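Local atomic coordinates of beta-lactamase-like protein (Novosphingobium pentaromativorans US6-1, PDB entry 6AUF), a protein that probably hydrolyses the amide bond of beta-lactam antibiotics as a class B3 metallo-beta-lactamase, using two zinc ions held in its active site. Residues A[105-110]-A[184-189]; A[180-185]-A[237-242]; A[191-196]-A[205-210]. All blocks are in the same frame, centred on the assembly; numbering follows the deposited sequence.

Contact 1 of 3, residues A[105-110]-A[184-189]; sequences TSHEHH and AHSPGS. With ZN (zinc ion), chain C.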
ATOM      1  N   THR A 105       6.590  -1.868  -1.879  1.00 62.95           N
ATOM      2  CA  THR A 105       5.791  -0.651  -1.917  1.00 60.61           C
ATOM      3  C   THR A 105       4.426  -0.935  -2.516  1.00 52.01           C
ATOM      4  O   THR A 105       4.266  -1.827  -3.352  1.00 50.73           O
ATOM      5  CB  THR A 105       6.455   0.471  -2.733  1.00 57.04           C
ATOM      6  OG1 THR A 105       6.774   0.004  -4.051  1.00 54.97           O
ATOM      7  CG2 THR A 105       7.703   0.966  -2.029  1.00 55.30           C
ATOM      8  N   SER A 106       3.437  -0.172  -2.057  1.00 52.16           N
ATOM      9  CA  SER A 106       2.138  -0.158  -2.717  1.00 50.91           C
ATOM     10  C   SER A 106       2.224   0.682  -3.993  1.00 51.56           C
ATOM     11  O   SER A 106       2.081   0.161  -5.103  1.00 47.74           O
ATOM     12  CB  SER A 106       1.073   0.376  -1.764  1.00 45.53           C
ATOM     13  OG  SER A 106       1.466   1.659  -1.316  1.00 56.68           O
ATOM     14  N   HIS A 107       2.486   1.984  -3.851  1.00 51.32           N
ATOM     15  CA  HIS A 107       2.632   2.843  -5.018  1.00 53.32           C
ATOM     16  C   HIS A 107       3.647   3.934  -4.703  1.00 54.02           C
ATOM     17  O   HIS A 107       4.158   4.030  -3.591  1.00 61.49           O
ATOM     18  CB  HIS A 107       1.273   3.381  -5.498  1.00 50.37           C
ATOM     19  CG  HIS A 107       0.703   4.493  -4.673  1.00 57.20           C
ATOM     20  ND1 HIS A 107      -0.333   4.305  -3.781  1.00 52.54           N
ATOM     21  CD2 HIS A 107       0.976   5.819  -4.653  1.00 58.64           C
ATOM     22  CE1 HIS A 107      -0.667   5.467  -3.246  1.00 49.08           C
ATOM     23  NE2 HIS A 107       0.122   6.399  -3.746  1.00 58.77           N
ATOM     24  N   GLU A 108       3.970   4.735  -5.712  1.00 56.88           N
ATOM     25  CA  GLU A 108       5.235   5.464  -5.763  1.00 54.63           C
ATOM     26  C   GLU A 108       5.089   6.928  -5.363  1.00 52.36           C
ATOM     27  O   GLU A 108       5.751   7.808  -5.922  1.00 54.65           O
ATOM     28  CB  GLU A 108       5.840   5.335  -7.160  1.00 56.70           C
ATOM     29  CG  GLU A 108       5.116   6.103  -8.293  1.00 53.93           C
ATOM     30  CD  GLU A 108       3.949   5.346  -8.915  1.00 51.12           C
ATOM     31  OE1 GLU A 108       3.576   5.679 -10.065  1.00 53.23           O
ATOM     32  OE2 GLU A 108       3.413   4.425  -8.266  1.00 47.19           O
ATOM     33  N   HIS A 109       4.250   7.214  -4.379  1.00 58.44           N
ATOM     34  CA  HIS A 109       4.076   8.564  -3.866  1.00 57.23           C
ATOM     35  C   HIS A 109       4.798   8.724  -2.534  1.00 58.86           C
ATOM     36  O   HIS A 109       5.031   7.745  -1.823  1.00 67.57           O
ATOM     37  CB  HIS A 109       2.591   8.889  -3.732  1.00 54.22           C
ATOM     38  CG  HIS A 109       1.896   9.024  -5.054  1.00 64.13           C
ATOM     39  ND1 HIS A 109       0.535   8.870  -5.203  1.00 59.92           N
ATOM     40  CD2 HIS A 109       2.380   9.296  -6.291  1.00 57.45           C
ATOM     41  CE1 HIS A 109       0.209   9.049  -6.467  1.00 51.58           C
ATOM     42  NE2 HIS A 109       1.309   9.311  -7.149  1.00 53.35           N
ATOM     43  N   HIS A 110       5.161   9.975  -2.216  1.00 59.93           N
ATOM     44  CA  HIS A 110       6.009  10.260  -1.052  1.00 67.14           C
ATOM     45  C   HIS A 110       5.353   9.835   0.258  1.00 69.48           C
ATOM     46  O   HIS A 110       6.040   9.416   1.196  1.00 58.18           O
ATOM     47  CB  HIS A 110       6.324  11.749  -0.987  1.00 66.65           C
ATOM     48  CG  HIS A 110       5.130  12.574  -0.643  1.00 76.54           C
ATOM     49  ND1 HIS A 110       4.771  12.858   0.656  1.00 79.36           N
ATOM     50  CD2 HIS A 110       4.163  13.109  -1.425  1.00 79.54           C
ATOM     51  CE1 HIS A 110       3.659  13.570   0.657  1.00 80.18           C
ATOM     52  NE2 HIS A 110       3.271  13.739  -0.593  1.00 80.76           N
ATOM     53  N   ALA A 184      -4.548   1.550 -11.083  1.00 46.53           N
ATOM     54  CA  ALA A 184      -5.718   2.416 -11.036  1.00 34.87           C
ATOM     55  C   ALA A 184      -5.369   3.808 -10.525  1.00 46.18           C
ATOM     56  O   ALA A 184      -5.846   4.807 -11.073  1.00 56.53           O
ATOM     57  CB  ALA A 184      -6.805   1.781 -10.181  1.00 34.42           C
ATOM     58  N   HIS A 185      -4.533   3.901  -9.495  1.00 44.78           N
ATOM     59  CA  HIS A 185      -4.319   5.169  -8.814  1.00 48.47           C
ATOM     60  C   HIS A 185      -3.107   5.905  -9.357  1.00 48.63           C
ATOM     61  O   HIS A 185      -3.097   7.142  -9.382  1.00 49.99           O
ATOM     62  CB  HIS A 185      -4.185   4.931  -7.295  1.00 41.26           C
ATOM     63  CG  HIS A 185      -3.566   6.078  -6.545  1.00 46.47           C
ATOM     64  ND1 HIS A 185      -4.279   7.192  -6.151  1.00 52.35           N
ATOM     65  CD2 HIS A 185      -2.292   6.292  -6.142  1.00 50.67           C
ATOM     66  CE1 HIS A 185      -3.475   8.038  -5.532  1.00 43.05           C
ATOM     67  NE2 HIS A 185      -2.265   7.514  -5.512  1.00 58.32           N
ATOM     68  N   SER A 186      -2.099   5.163  -9.792  1.00 50.46           N
ATOM     69  CA  SER A 186      -0.882   5.710 -10.368  1.00 48.24           C
ATOM     70  C   SER A 186      -0.336   4.696 -11.357  1.00 48.12           C
ATOM     71  O   SER A 186      -0.760   3.534 -11.366  1.00 55.78           O
ATOM     72  CB  SER A 186       0.156   5.995  -9.285  1.00 53.11           C
ATOM     73  OG  SER A 186       0.666   4.763  -8.807  1.00 55.41           O
ATOM     74  N   PRO A 187       0.624   5.087 -12.191  1.00 51.64           N
ATOM     75  CA  PRO A 187       1.186   4.103 -13.127  1.00 46.42           C
ATOM     76  C   PRO A 187       1.871   2.940 -12.439  1.00 48.59           C
ATOM     77  O   PRO A 187       1.769   1.800 -12.919  1.00 46.34           O
ATOM     78  CB  PRO A 187       2.161   4.942 -13.962  1.00 52.02           C
ATOM     79  CG  PRO A 187       1.559   6.315 -13.936  1.00 60.89           C
ATOM     80  CD  PRO A 187       1.015   6.465 -12.540  1.00 58.65           C
ATOM     81  N   GLY A 188       2.562   3.191 -11.323  1.00 49.29           N
ATOM     82  CA  GLY A 188       3.345   2.192 -10.629  1.00 43.42           C
ATOM     83  C   GLY A 188       2.592   1.411  -9.574  1.00 51.49           C
ATOM     84  O   GLY A 188       3.199   0.615  -8.847  1.00 55.84           O
ATOM     85  N   SER A 189       1.280   1.607  -9.470  1.00 45.79           N
ATOM     86  CA  SER A 189       0.523   0.996  -8.385  1.00 41.42           C
ATOM     87  C   SER A 189       0.632  -0.526  -8.409  1.00 45.92           C
ATOM     88  O   SER A 189       0.500  -1.169  -9.459  1.00 48.74           O
ATOM     89  CB  SER A 189      -0.938   1.419  -8.468  1.00 40.72           C
ATOM     90  OG  SER A 189      -1.730   0.479  -7.773  1.00 46.87           O
TER
HETATM   91 ZN    ZN C 402      -0.877   8.191  -4.118  1.00 53.85          ZN
HETATM   92  O   HOH W   1       4.727  -0.449  -6.279  1.00 42.12           O
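Ser106 and Gly188 face each other through a water, which lies within hydrogen-bonding distance of Ser106 O (3.0 Å) and Gly188 O (3.2 Å) and is hydrogen-bonded to Thr105 OG1. It links two loops that carry zinc ligands. His107 comes next. Its NE2 coordinates the zinc at 2.1 Å, and CD2 of His185 sits 3.3 Å above the centre of one face of its ring, the two ring planes being 55° apart. The far nitrogen, ND1, bonds to Asp210, which fixes the rotation of the ring. Glu108 turns away from the metal. Its chain bends at chi2 (-85°) and brings the carboxylate against the turn 186-189: OE1 accepts from Gly188 N at 3.0 Å on its syn side, 30° out of the carboxylate plane, while Ser186 OG donates to OE2 at 2.8 Å from above that plane. Both oxygens are thus engaged in a buried setting. His109, the residue before helix 110-113, offers ND1 to the zinc at 1.9 Å, and His185 NE2 completes the trio at 2.1 Å. His109 and His185 meet rim to rim, and their outer nitrogens bond to Asp146 and Thr213 O. Three nitrogens from two distant loops are thus joined at one ion, whose fourth ligand comes from outside both segments, and the acidic partners of His107 and His109 would probably strengthen their donation to zinc.

Contact 2 of 3, residues A[180-185]-A[237-242]; sequences RETPAH and SRIAQL. With ZN (zinc ion), chain C.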
ATOM      1  N   ARG A 180       0.656  -7.993  -7.906  1.00 50.67           N
ATOM      2  CA  ARG A 180      -0.110  -7.714  -9.102  1.00 46.17           C
ATOM      3  C   ARG A 180       0.088  -6.248  -9.455  1.00 54.20           C
ATOM      4  O   ARG A 180      -0.041  -5.378  -8.582  1.00 52.24           O
ATOM      5  CB  ARG A 180      -1.611  -7.988  -8.912  1.00 43.20           C
ATOM      6  CG  ARG A 180      -2.050  -9.456  -8.778  1.00 46.10           C
ATOM      7  CD  ARG A 180      -1.537 -10.372  -9.846  1.00 41.62           C
ATOM      8  NE  ARG A 180      -1.904  -9.945 -11.198  1.00 52.01           N
ATOM      9  CZ  ARG A 180      -2.876 -10.487 -11.932  1.00 55.31           C
ATOM     10  NH1 ARG A 180      -3.615 -11.476 -11.447  1.00 47.39           N
ATOM     11  NH2 ARG A 180      -3.119 -10.036 -13.166  1.00 56.71           N
ATOM     12  N   GLU A 181       0.385  -5.973 -10.732  1.00 44.54           N
ATOM     13  CA  GLU A 181       0.304  -4.599 -11.222  1.00 42.08           C
ATOM     14  C   GLU A 181      -1.160  -4.169 -11.280  1.00 51.91           C
ATOM     15  O   GLU A 181      -1.975  -4.802 -11.967  1.00 48.88           O
ATOM     16  CB  GLU A 181       0.971  -4.458 -12.588  1.00 49.95           C
ATOM     17  CG  GLU A 181       2.456  -4.122 -12.474  1.00 63.85           C
ATOM     18  CD  GLU A 181       3.096  -3.775 -13.802  1.00 61.17           C
ATOM     19  OE1 GLU A 181       4.233  -3.234 -13.819  1.00 50.54           O
ATOM     20  OE2 GLU A 181       2.450  -4.041 -14.829  1.00 73.34           O
ATOM     21  N   THR A 182      -1.490  -3.098 -10.556  1.00 35.36           N
ATOM     22  CA  THR A 182      -2.875  -2.649 -10.357  1.00 45.76           C
ATOM     23  C   THR A 182      -2.952  -1.140 -10.583  1.00 44.28           C
ATOM     24  O   THR A 182      -3.191  -0.374  -9.645  1.00 53.37           O
ATOM     25  CB  THR A 182      -3.375  -3.027  -8.952  1.00 44.67           C
ATOM     26  OG1 THR A 182      -2.515  -2.452  -7.949  1.00 48.10           O
ATOM     27  CG2 THR A 182      -3.352  -4.521  -8.764  1.00 42.64           C
ATOM     28  N   PRO A 183      -2.779  -0.678 -11.824  1.00 51.03           N
ATOM     29  CA  PRO A 183      -2.443   0.740 -12.041  1.00 49.78           C
ATOM     30  C   PRO A 183      -3.630   1.692 -12.052  1.00 51.20           C
ATOM     31  O   PRO A 183      -3.700   2.570 -12.920  1.00 42.45           O
ATOM     32  CB  PRO A 183      -1.746   0.719 -13.413  1.00 40.87           C
ATOM     33  CG  PRO A 183      -1.487  -0.751 -13.700  1.00 50.51           C
ATOM     34  CD  PRO A 183      -2.626  -1.450 -13.065  1.00 49.48           C
ATOM     35  N   ALA A 184      -4.548   1.550 -11.083  1.00 46.53           N
ATOM     36  CA  ALA A 184      -5.718   2.416 -11.036  1.00 34.87           C
ATOM     37  C   ALA A 184      -5.369   3.808 -10.525  1.00 46.18           C
ATOM     38  O   ALA A 184      -5.846   4.807 -11.073  1.00 56.53           O
ATOM     39  CB  ALA A 184      -6.805   1.781 -10.181  1.00 34.42           C
ATOM     40  N   HIS A 185      -4.533   3.901  -9.495  1.00 44.78           N
ATOM     41  CA  HIS A 185      -4.319   5.169  -8.814  1.00 48.47           C
ATOM     42  C   HIS A 185      -3.107   5.905  -9.357  1.00 48.63           C
ATOM     43  O   HIS A 185      -3.097   7.142  -9.382  1.00 49.99           O
ATOM     44  CB  HIS A 185      -4.185   4.931  -7.295  1.00 41.26           C
ATOM     45  CG  HIS A 185      -3.566   6.078  -6.545  1.00 46.47           C
ATOM     46  ND1 HIS A 185      -4.279   7.192  -6.151  1.00 52.35           N
ATOM     47  CD2 HIS A 185      -2.292   6.292  -6.142  1.00 50.67           C
ATOM     48  CE1 HIS A 185      -3.475   8.038  -5.532  1.00 43.05           C
ATOM     49  NE2 HIS A 185      -2.265   7.514  -5.512  1.00 58.32           N
ATOM     50  N   SER A 237      -9.754  -4.220 -12.399  1.00 50.77           N
ATOM     51  CA  SER A 237     -10.130  -5.603 -12.625  1.00 53.82           C
ATOM     52  C   SER A 237      -9.269  -6.541 -11.791  1.00 51.44           C
ATOM     53  O   SER A 237      -9.784  -7.488 -11.189  1.00 52.64           O
ATOM     54  CB  SER A 237     -10.042  -5.929 -14.118  1.00 44.49           C
ATOM     55  OG  SER A 237      -9.879  -7.322 -14.315  1.00 58.87           O
ATOM     56  N   ARG A 238      -7.965  -6.278 -11.718  1.00 41.16           N
ATOM     57  CA  ARG A 238      -7.095  -7.121 -10.904  1.00 54.38           C
ATOM     58  C   ARG A 238      -7.369  -6.952  -9.409  1.00 55.24           C
ATOM     59  O   ARG A 238      -7.350  -7.935  -8.657  1.00 56.19           O
ATOM     60  CB  ARG A 238      -5.634  -6.822 -11.231  1.00 47.59           C
ATOM     61  CG  ARG A 238      -5.227  -7.406 -12.614  1.00 47.39           C
ATOM     62  CD  ARG A 238      -3.913  -6.853 -13.103  1.00 41.25           C
ATOM     63  NE  ARG A 238      -3.597  -7.333 -14.438  1.00 51.52           N
ATOM     64  CZ  ARG A 238      -2.539  -6.948 -15.146  1.00 46.31           C
ATOM     65  NH1 ARG A 238      -1.671  -6.081 -14.656  1.00 41.73           N
ATOM     66  NH2 ARG A 238      -2.354  -7.439 -16.351  1.00 44.96           N
ATOM     67  N   ILE A 239      -7.610  -5.718  -8.957  1.00 47.57           N
ATOM     68  CA  ILE A 239      -7.885  -5.494  -7.547  1.00 50.17           C
ATOM     69  C   ILE A 239      -9.110  -6.294  -7.128  1.00 57.67           C
ATOM     70  O   ILE A 239      -9.129  -6.931  -6.061  1.00 53.94           O
ATOM     71  CB  ILE A 239      -8.061  -3.988  -7.267  1.00 45.34           C
ATOM     72  CG1 ILE A 239      -6.719  -3.278  -7.222  1.00 41.99           C
ATOM     73  CG2 ILE A 239      -8.804  -3.764  -5.946  1.00 41.20           C
ATOM     74  CD1 ILE A 239      -6.876  -1.773  -7.160  1.00 39.95           C
ATOM     75  N   ALA A 240     -10.141  -6.294  -7.978  1.00 51.73           N
ATOM     76  CA  ALA A 240     -11.408  -6.904  -7.611  1.00 51.86           C
ATOM     77  C   ALA A 240     -11.296  -8.414  -7.499  1.00 57.52           C
ATOM     78  O   ALA A 240     -12.127  -9.039  -6.820  1.00 54.45           O
ATOM     79  CB  ALA A 240     -12.484  -6.532  -8.631  1.00 43.86           C
ATOM     80  N   GLN A 241     -10.274  -9.001  -8.119  1.00 43.79           N
ATOM     81  CA  GLN A 241     -10.122 -10.443  -8.196  1.00 45.20           C
ATOM     82  C   GLN A 241      -8.995 -10.975  -7.330  1.00 44.77           C
ATOM     83  O   GLN A 241      -8.729 -12.183  -7.368  1.00 51.98           O
ATOM     84  CB  GLN A 241      -9.892 -10.865  -9.655  1.00 45.97           C
ATOM     85  CG  GLN A 241     -11.182 -11.071 -10.413  1.00 56.64           C
ATOM     86  CD  GLN A 241     -11.081 -10.582 -11.819  1.00 80.63           C
ATOM     87  OE1 GLN A 241     -11.488  -9.452 -12.125  1.00 93.33           O
ATOM     88  NE2 GLN A 241     -10.521 -11.417 -12.697  1.00 76.25           N
ATOM     89  N   LEU A 242      -8.314 -10.115  -6.581  1.00 46.38           N
ATOM     90  CA  LEU A 242      -7.303 -10.571  -5.631  1.00 48.64           C
ATOM     91  C   LEU A 242      -7.895 -11.618  -4.690  1.00 47.68           C
ATOM     92  O   LEU A 242      -9.045 -11.472  -4.251  1.00 52.24           O
ATOM     93  CB  LEU A 242      -6.780  -9.396  -4.799  1.00 45.93           C
ATOM     94  CG  LEU A 242      -6.180  -8.205  -5.534  1.00 48.55           C
ATOM     95  CD1 LEU A 242      -5.719  -7.128  -4.558  1.00 42.02           C
ATOM     96  CD2 LEU A 242      -5.021  -8.686  -6.448  1.00 45.81           C
TER
HETATM   97 ZN    ZN C 402      -0.877   8.191  -4.118  1.00 53.85          ZN
HETATM   98  O   HOH W   2       0.623  -5.047 -16.089  1.00 47.77           O
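Arg238 and Glu181 supply the one hydrogen bond that directly joins the two segments. Arg238 NH1 donates to Glu181 O at 3.0 Å, almost straight at 175°, and the carbonyl oxygen lies in the guanidinium plane at its edge. The chain of Arg238 is extended from CG to NE (chi2 166°, chi3 -176°), which lays it across the strand end and delivers NH1 to the backbone. A water also sits between this nitrogen and Glu181 OE2, but its approach to the carboxylate is too short to trust, and a bridge through it is doubtful. Glu181 has further partners in Arg231, by a salt bridge, and Ser132.

Two like charges meet where Arg180 crosses Arg238 at about a right angle. Arg180 NH2 comes within 3.0 Å of Arg238 NE, two donors facing each other without a bond, and Arg238 CG lies over a face of the Arg180 guanidinium. Arg180 NE has its salt-bridge partner in Asp166.

Apolar packing fills the remainder. Thr182 CB rests against Ile239 CG1 at 3.8 Å, and its methyl CG2 touches both Ile239 CG1 (3.9 Å) and Arg238 CB (4.1 Å), while Thr182 OG1 is turned to Ser191 OG. Farther along, Leu242 CD2 meets Arg180 CG at 3.9 Å, the two side chains running antiparallel alongside one another.

The contact therefore lays the C-terminal part of helix 226-241, and Leu242 after it, against the end of strand 175-181 and the loop leading to the zinc ligand His185. Ile239 also reaches helix 272-292, and both Ile239 and Leu242 touch Ser191 on strand 190-197.

Contact 3 of 3, residues A[191-196]-A[205-210]; sequences SWTWQA and MIAYAD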
ATOM      1  N   SER A 191      -0.418  -4.164  -5.923  1.00 59.24           N
ATOM      2  CA  SER A 191      -1.175  -4.775  -4.847  1.00 49.38           C
ATOM      3  C   SER A 191      -0.542  -6.119  -4.519  1.00 58.41           C
ATOM      4  O   SER A 191      -0.021  -6.808  -5.405  1.00 55.24           O
ATOM      5  CB  SER A 191      -2.642  -4.959  -5.230  1.00 37.84           C
ATOM      6  OG  SER A 191      -3.308  -3.709  -5.218  1.00 55.83           O
ATOM      7  N   TRP A 192      -0.586  -6.481  -3.236  1.00 53.78           N
ATOM      8  CA  TRP A 192       0.138  -7.631  -2.730  1.00 48.59           C
ATOM      9  C   TRP A 192      -0.801  -8.606  -2.031  1.00 55.22           C
ATOM     10  O   TRP A 192      -1.823  -8.214  -1.460  1.00 60.00           O
ATOM     11  CB  TRP A 192       1.233  -7.178  -1.779  1.00 52.52           C
ATOM     12  CG  TRP A 192       2.323  -6.391  -2.448  1.00 54.81           C
ATOM     13  CD1 TRP A 192       2.364  -5.039  -2.630  1.00 52.07           C
ATOM     14  CD2 TRP A 192       3.539  -6.908  -3.003  1.00 53.16           C
ATOM     15  NE1 TRP A 192       3.529  -4.681  -3.265  1.00 51.03           N
ATOM     16  CE2 TRP A 192       4.269  -5.811  -3.505  1.00 56.32           C
ATOM     17  CE3 TRP A 192       4.073  -8.193  -3.142  1.00 60.37           C
ATOM     18  CZ2 TRP A 192       5.513  -5.958  -4.128  1.00 59.03           C
ATOM     19  CZ3 TRP A 192       5.313  -8.339  -3.769  1.00 60.35           C
ATOM     20  CH2 TRP A 192       6.016  -7.227  -4.248  1.00 57.44           C
ATOM     21  N   THR A 193      -0.417  -9.882  -2.044  1.00 50.38           N
ATOM     22  CA  THR A 193      -1.296 -10.963  -1.618  1.00 49.01           C
ATOM     23  C   THR A 193      -0.453 -12.082  -1.009  1.00 58.20           C
ATOM     24  O   THR A 193       0.587 -12.450  -1.571  1.00 68.61           O
ATOM     25  CB  THR A 193      -2.125 -11.440  -2.836  1.00 59.18           C
ATOM     26  OG1 THR A 193      -3.522 -11.237  -2.586  1.00 62.12           O
ATOM     27  CG2 THR A 193      -1.846 -12.900  -3.240  1.00 45.51           C
ATOM     28  N   TRP A 194      -0.881 -12.611   0.138  1.00 56.64           N
ATOM     29  CA  TRP A 194      -0.158 -13.713   0.777  1.00 60.79           C
ATOM     30  C   TRP A 194      -1.058 -14.379   1.808  1.00 60.22           C
ATOM     31  O   TRP A 194      -2.092 -13.836   2.198  1.00 61.19           O
ATOM     32  CB  TRP A 194       1.151 -13.253   1.438  1.00 58.98           C
ATOM     33  CG  TRP A 194       0.971 -12.320   2.612  1.00 54.63           C
ATOM     34  CD1 TRP A 194       0.965 -12.659   3.948  1.00 59.81           C
ATOM     35  CD2 TRP A 194       0.792 -10.906   2.562  1.00 51.93           C
ATOM     36  NE1 TRP A 194       0.787 -11.534   4.729  1.00 57.17           N
ATOM     37  CE2 TRP A 194       0.679 -10.445   3.908  1.00 58.34           C
ATOM     38  CE3 TRP A 194       0.709  -9.979   1.520  1.00 50.65           C
ATOM     39  CZ2 TRP A 194       0.486  -9.100   4.225  1.00 56.74           C
ATOM     40  CZ3 TRP A 194       0.519  -8.637   1.840  1.00 54.06           C
ATOM     41  CH2 TRP A 194       0.410  -8.212   3.176  1.00 55.15           C
ATOM     42  N   GLN A 195      -0.657 -15.574   2.229  1.00 63.09           N
ATOM     43  CA  GLN A 195      -1.429 -16.353   3.190  1.00 68.89           C
ATOM     44  C   GLN A 195      -0.928 -16.144   4.618  1.00 74.35           C
ATOM     45  O   GLN A 195       0.278 -16.019   4.862  1.00 64.86           O
ATOM     46  CB  GLN A 195      -1.385 -17.841   2.843  1.00 58.80           C
ATOM     47  CG  GLN A 195      -2.161 -18.689   3.831  1.00 68.82           C
ATOM     48  CD  GLN A 195      -2.203 -20.146   3.432  1.00 71.52           C
ATOM     49  OE1 GLN A 195      -3.201 -20.617   2.902  1.00 71.62           O
ATOM     50  NE2 GLN A 195      -1.117 -20.868   3.684  1.00 65.05           N
ATOM     51  N   ALA A 196      -1.874 -16.099   5.559  1.00 78.13           N
ATOM     52  CA  ALA A 196      -1.586 -15.956   6.978  1.00 62.38           C
ATOM     53  C   ALA A 196      -2.448 -16.931   7.768  1.00 67.21           C
ATOM     54  O   ALA A 196      -3.622 -17.138   7.451  1.00 68.58           O
ATOM     55  CB  ALA A 196      -1.834 -14.529   7.458  1.00 61.24           C
ATOM     56  N   MET A 205      -6.243 -15.411   3.309  1.00 64.51           N
ATOM     57  CA  MET A 205      -5.454 -14.636   2.378  1.00 61.04           C
ATOM     58  C   MET A 205      -5.590 -13.164   2.729  1.00 61.09           C
ATOM     59  O   MET A 205      -6.703 -12.643   2.837  1.00 63.97           O
ATOM     60  CB  MET A 205      -5.905 -14.892   0.947  1.00 54.97           C
ATOM     61  CG  MET A 205      -5.733 -16.318   0.530  1.00 59.40           C
ATOM     62  SD  MET A 205      -3.999 -16.791   0.518  1.00 70.17           S
ATOM     63  CE  MET A 205      -3.304 -15.541  -0.571  1.00 61.78           C
ATOM     64  N   ILE A 206      -4.474 -12.517   2.926  1.00 61.61           N
ATOM     65  CA  ILE A 206      -4.429 -11.078   3.114  1.00 59.19           C
ATOM     66  C   ILE A 206      -4.145 -10.415   1.771  1.00 62.97           C
ATOM     67  O   ILE A 206      -3.336 -10.896   0.964  1.00 56.78           O
ATOM     68  CB  ILE A 206      -3.382 -10.717   4.182  1.00 61.00           C
ATOM     69  CG1 ILE A 206      -3.887 -11.191   5.544  1.00 67.21           C
ATOM     70  CG2 ILE A 206      -3.114  -9.221   4.208  1.00 58.07           C
ATOM     71  CD1 ILE A 206      -2.818 -11.428   6.537  1.00 75.49           C
ATOM     72  N   ALA A 207      -4.854  -9.328   1.510  1.00 59.90           N
ATOM     73  CA  ALA A 207      -4.669  -8.531   0.307  1.00 56.02           C
ATOM     74  C   ALA A 207      -4.358  -7.108   0.743  1.00 53.51           C
ATOM     75  O   ALA A 207      -5.222  -6.424   1.297  1.00 58.99           O
ATOM     76  CB  ALA A 207      -5.909  -8.581  -0.585  1.00 51.96           C
ATOM     77  N   TYR A 208      -3.117  -6.676   0.518  1.00 52.08           N
ATOM     78  CA  TYR A 208      -2.735  -5.277   0.679  1.00 53.71           C
ATOM     79  C   TYR A 208      -3.017  -4.572  -0.653  1.00 59.57           C
ATOM     80  O   TYR A 208      -2.141  -4.389  -1.510  1.00 55.66           O
ATOM     81  CB  TYR A 208      -1.278  -5.178   1.115  1.00 52.04           C
ATOM     82  CG  TYR A 208      -0.839  -3.790   1.539  1.00 55.51           C
ATOM     83  CD1 TYR A 208      -1.600  -3.036   2.438  1.00 49.08           C
ATOM     84  CD2 TYR A 208       0.352  -3.236   1.054  1.00 54.30           C
ATOM     85  CE1 TYR A 208      -1.205  -1.761   2.822  1.00 45.78           C
ATOM     86  CE2 TYR A 208       0.755  -1.962   1.431  1.00 50.18           C
ATOM     87  CZ  TYR A 208      -0.030  -1.232   2.314  1.00 55.56           C
ATOM     88  OH  TYR A 208       0.366   0.024   2.693  1.00 59.78           O
ATOM     89  N   ALA A 209      -4.288  -4.205  -0.840  1.00 56.53           N
ATOM     90  CA  ALA A 209      -4.730  -3.598  -2.092  1.00 53.88           C
ATOM     91  C   ALA A 209      -4.449  -2.106  -2.044  1.00 52.18           C
ATOM     92  O   ALA A 209      -4.893  -1.413  -1.121  1.00 53.15           O
ATOM     93  CB  ALA A 209      -6.214  -3.854  -2.346  1.00 45.96           C
ATOM     94  N   ASP A 210      -3.698  -1.629  -3.031  1.00 49.25           N
ATOM     95  CA  ASP A 210      -3.253  -0.247  -3.109  1.00 46.65           C
ATOM     96  C   ASP A 210      -4.431   0.720  -3.126  1.00 48.81           C
ATOM     97  O   ASP A 210      -5.569   0.350  -3.435  1.00 46.59           O
ATOM     98  CB  ASP A 210      -2.421  -0.056  -4.370  1.00 44.82           C
ATOM     99  CG  ASP A 210      -1.628   1.213  -4.347  1.00 56.76           C
ATOM    100  OD1 ASP A 210      -1.662   1.934  -3.316  1.00 56.18           O
ATOM    101  OD2 ASP A 210      -0.955   1.474  -5.364  1.00 58.27           O
TER
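A CH-pi contact between Ile206 and Trp194 joins the arms of a beta hairpin whose antiparallel strands, 190-197 and 203-208, lie side by side in the five-stranded sheet of the metallo-beta-lactamase fold. Trp192 with Tyr208 and Trp194 with Ile206 are hydrogen-bonded pairs; Thr193 with Ala207 and Gln195 with Met205 are non-hydrogen-bonded ones. In the Trp194-Ile206 pair, Ile206 N reaches Trp194 O at 2.8 Å, and Trp194 N returns a bond to Ile206 O.

The side chain of Ile206 starts with CB, which stands 3.9 Å from Trp194 O and 4.1 Å from Trp194 CE2. From there the chain forks. CG2, anti to the backbone N, rises over one face of the indole, offset toward the rim of the six-membered ring and 4.0 Å from its centroid; its nearest atom is Trp194 CZ2 at 3.6 Å. CG1 goes the other way and carries CD1 to Ala196 CB at 3.4 Å, with Trp194 NE1 also in contact with CD1 at 4.0 Å. The isoleucine thus spans Trp194 and Ala196, and it also meets Ile246 and Val248 of strand 246-248. Tyr208 CB lies at the edge of the same indole, whose NE1 bonds to Thr53.

On the opposite face Met205 bends at chi2 and chi3, setting SD beside Gln195 CB and laying CE against the Trp194 carbonyl, with the Thr193 methyl next to it.

Past the end of the strand, Asp210 leads its carboxylate to His107 and Ser189 near the zinc site. Its backbone is held to the neighbouring strand by Asp210 N, which donates to Ser191 OG at 3.0 Å and 167°.

The three contacts form one continuous region inside the metallo-beta-lactamase domain. The centres of contacts 1 and 2 are about 11 Å apart, those of contacts 2 and 3 also about 11 Å, and those of contacts 1 and 3 about 16 Å. Contacts 1 and 2 share Ala184 and His185. Contact 3 is nested within the chain between the segments of contact 2, and contact 1 closes before contact 3 opens. Strands 175-181 and 190-197, used by contacts 2 and 3, are neighbours in the five-stranded sheet and flank the loop with His185; loop 105-110 comes from the seven-stranded sheet, so the zinc site lies where loops of the two sheets meet. Asp210, from contact 3, reaches contact 1 directly.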